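PDB 4R3U: 2-hydroxyisobutyryl-CoA mutase large subunit from Aquincola tertiaricarbonis, which pairs with a small cobalamin-binding subunit to catalyse the interconversion of 2-hydroxyisobutyryl-CoA and (S)-3-hydroxybutyryl-CoA. Local coordinates for residues A[397-400]-A[401-405]. Sequence-based numbering, arbitrary orientation.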
ATOM      1  N   LEU A 397      -9.025   1.796  -8.654  1.00 17.80           N
ATOM      2  CA  LEU A 397      -9.337   0.450  -9.145  1.00 18.67           C
ATOM      3  C   LEU A 397      -8.061  -0.397  -9.304  1.00 21.83           C
ATOM      4  O   LEU A 397      -8.071  -1.550  -8.892  1.00 23.98           O
ATOM      5  CB  LEU A 397     -10.139   0.504 -10.459  1.00 19.45           C
ATOM      6  CG  LEU A 397     -11.602   0.908 -10.314  1.00 23.24           C
ATOM      7  CD1 LEU A 397     -12.169   1.406 -11.639  1.00 23.18           C
ATOM      8  CD2 LEU A 397     -12.432  -0.242  -9.750  1.00 23.34           C
ATOM      9  N   ARG A 398      -6.948   0.186  -9.827  1.00 17.18           N
ATOM     10  CA  ARG A 398      -5.677  -0.525  -9.991  1.00 16.41           C
ATOM     11  C   ARG A 398      -5.146  -1.014  -8.646  1.00 18.34           C
ATOM     12  O   ARG A 398      -4.572  -2.109  -8.566  1.00 17.49           O
ATOM     13  CB  ARG A 398      -4.631   0.330 -10.736  1.00 14.11           C
ATOM     14  CG  ARG A 398      -4.964   0.681 -12.187  1.00 16.74           C
ATOM     15  CD  ARG A 398      -5.001  -0.496 -13.146  1.00 22.08           C
ATOM     16  NE  ARG A 398      -5.495  -0.074 -14.453  1.00 26.00           N
ATOM     17  CZ  ARG A 398      -6.753  -0.216 -14.874  1.00 36.55           C
ATOM     18  NH1 ARG A 398      -7.662  -0.789 -14.099  1.00 17.32           N
ATOM     19  NH2 ARG A 398      -7.107   0.212 -16.077  1.00 21.90           N
ATOM     20  N   THR A 399      -5.385  -0.211  -7.588  1.00 15.95           N
ATOM     21  CA  THR A 399      -5.024  -0.510  -6.204  1.00 16.72           C
ATOM     22  C   THR A 399      -5.686  -1.827  -5.783  1.00 22.76           C
ATOM     23  O   THR A 399      -4.999  -2.743  -5.301  1.00 24.26           O
ATOM     24  CB  THR A 399      -5.429   0.670  -5.272  1.00 18.97           C
ATOM     25  OG1 THR A 399      -4.824   1.882  -5.753  1.00 16.09           O
ATOM     26  CG2 THR A 399      -5.044   0.437  -3.817  1.00 13.00           C
ATOM     27  N   GLN A 400      -7.008  -1.931  -6.005  1.00 19.91           N
ATOM     28  CA  GLN A 400      -7.808  -3.100  -5.659  1.00 19.06           C
ATOM     29  C   GLN A 400      -7.340  -4.329  -6.450  1.00 19.73           C
ATOM     30  O   GLN A 400      -7.138  -5.397  -5.877  1.00 18.83           O
ATOM     31  CB  GLN A 400      -9.312  -2.798  -5.887  1.00 20.00           C
ATOM     32  CG  GLN A 400      -9.912  -1.871  -4.830  1.00 12.51           C
ATOM     33  CD  GLN A 400     -11.432  -1.823  -4.868  1.00 29.40           C
ATOM     34  OE1 GLN A 400     -12.121  -2.828  -4.635  1.00 30.28           O
ATOM     35  NE2 GLN A 400     -12.000  -0.643  -5.111  1.00 17.83           N
ATOM     36  N   GLN A 401      -7.175  -4.157  -7.772  1.00 17.06           N
ATOM     37  CA  GLN A 401      -6.739  -5.178  -8.748  1.00 16.22           C
ATOM     38  C   GLN A 401      -5.345  -5.727  -8.453  1.00 20.82           C
ATOM     39  O   GLN A 401      -5.140  -6.896  -8.679  1.00 22.04           O
ATOM     40  CB  GLN A 401      -6.836  -4.634 -10.169  1.00 15.59           C
ATOM     41  CG  GLN A 401      -8.289  -4.285 -10.547  1.00 13.97           C
ATOM     42  CD  GLN A 401      -8.386  -3.236 -11.632  1.00 30.00           C
ATOM     43  OE1 GLN A 401      -7.399  -2.588 -12.027  1.00 30.23           O
ATOM     44  NE2 GLN A 401      -9.586  -3.031 -12.127  1.00 17.06           N
ATOM     45  N   ILE A 402      -4.414  -4.906  -7.904  1.00 18.89           N
ATOM     46  CA  ILE A 402      -3.082  -5.332  -7.485  1.00 19.23           C
ATOM     47  C   ILE A 402      -3.181  -6.223  -6.238  1.00 22.72           C
ATOM     48  O   ILE A 402      -2.507  -7.258  -6.167  1.00 23.51           O
ATOM     49  CB  ILE A 402      -2.110  -4.104  -7.333  1.00 21.30           C
ATOM     50  CG1 ILE A 402      -1.515  -3.739  -8.727  1.00 21.87           C
ATOM     51  CG2 ILE A 402      -0.965  -4.362  -6.319  1.00 19.51           C
ATOM     52  CD1 ILE A 402      -1.136  -2.380  -8.905  1.00 22.11           C
ATOM     53  N   ILE A 403      -4.010  -5.815  -5.247  1.00 19.76           N
ATOM     54  CA  ILE A 403      -4.245  -6.566  -4.020  1.00 18.27           C
ATOM     55  C   ILE A 403      -4.881  -7.903  -4.369  1.00 24.18           C
ATOM     56  O   ILE A 403      -4.457  -8.944  -3.865  1.00 26.42           O
ATOM     57  CB  ILE A 403      -5.064  -5.734  -2.992  1.00 19.80           C
ATOM     58  CG1 ILE A 403      -4.258  -4.543  -2.482  1.00 18.76           C
ATOM     59  CG2 ILE A 403      -5.553  -6.593  -1.798  1.00 23.09           C
ATOM     60  CD1 ILE A 403      -5.068  -3.549  -1.760  1.00 26.84           C
ATOM     61  N   ALA A 404      -5.882  -7.885  -5.257  1.00 23.49           N
ATOM     62  CA  ALA A 404      -6.614  -9.085  -5.670  1.00 23.33           C
ATOM     63  C   ALA A 404      -5.791 -10.034  -6.482  1.00 28.67           C
ATOM     64  O   ALA A 404      -5.871 -11.244  -6.256  1.00 32.86           O
ATOM     65  CB  ALA A 404      -7.855  -8.696  -6.457  1.00 23.56           C
ATOM     66  N   GLU A 405      -5.031  -9.513  -7.464  1.00 22.75           N
ATOM     67  CA  GLU A 405      -4.320 -10.376  -8.399  1.00 21.79           C
ATOM     68  C   GLU A 405      -2.826 -10.567  -8.167  1.00 23.67           C
ATOM     69  O   GLU A 405      -2.305 -11.603  -8.564  1.00 24.52           O
ATOM     70  CB  GLU A 405      -4.601  -9.948  -9.848  1.00 22.66           C
ATOM     71  CG  GLU A 405      -6.079  -9.779 -10.166  1.00 24.78           C
ATOM     72  CD  GLU A 405      -6.442  -9.741 -11.635  1.00 39.76           C
ATOM     73  OE1 GLU A 405      -5.916 -10.570 -12.412  1.00 33.15           O
ATOM     74  OE2 GLU A 405      -7.283  -8.892 -12.004  1.00 39.05           O
TER
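Between Leu397 and Glu405 the backbone is regular alpha-helix: the amides of Gln401, Ile402, Ile403 and Ala404 bond in turn to the carbonyls of Leu397, Arg398, Thr399 and Gln400, and Gln401 N stands 3.0 Å from Leu397 O. One side-chain bond is added three residues apart, Arg398 NH1 donating a hydrogen bond to Gln401 OE1 at 2.8 Å. The donor arrives in the carbonyl plane on a lone pair, the N-H bent to 145°, with amide and guanidinium nearly coplanar (21° apart). Arginine suits its place because its chain, folded back at chi2 (-66°), brings the guanidinium round to the amide, while NH1 also reaches Gln120 O and NH2 makes a salt bridge to Glu485 of the second large subunit. Gln401 can accept from Arg398 while its NE2 donates to the same Gln120 O; a leucine here would probably leave that carbonyl and NH1 each short of one bond. On another face, the beta-branched Ile403, whose chi1 is restricted on a helix, lays CD1 3.6 Å from Thr399 O and packs on helix 357-370. Gln400, whose OE1 accepts from Trp96 and whose NE2 donates to Leu376 O and Thr378, faces the central parallel sheet and touches the substrate-binding Met98. This is an i to i+3 side-chain bond on a helix packed between the TIM-barrel core of an acyl-CoA mutase and its subunit interface.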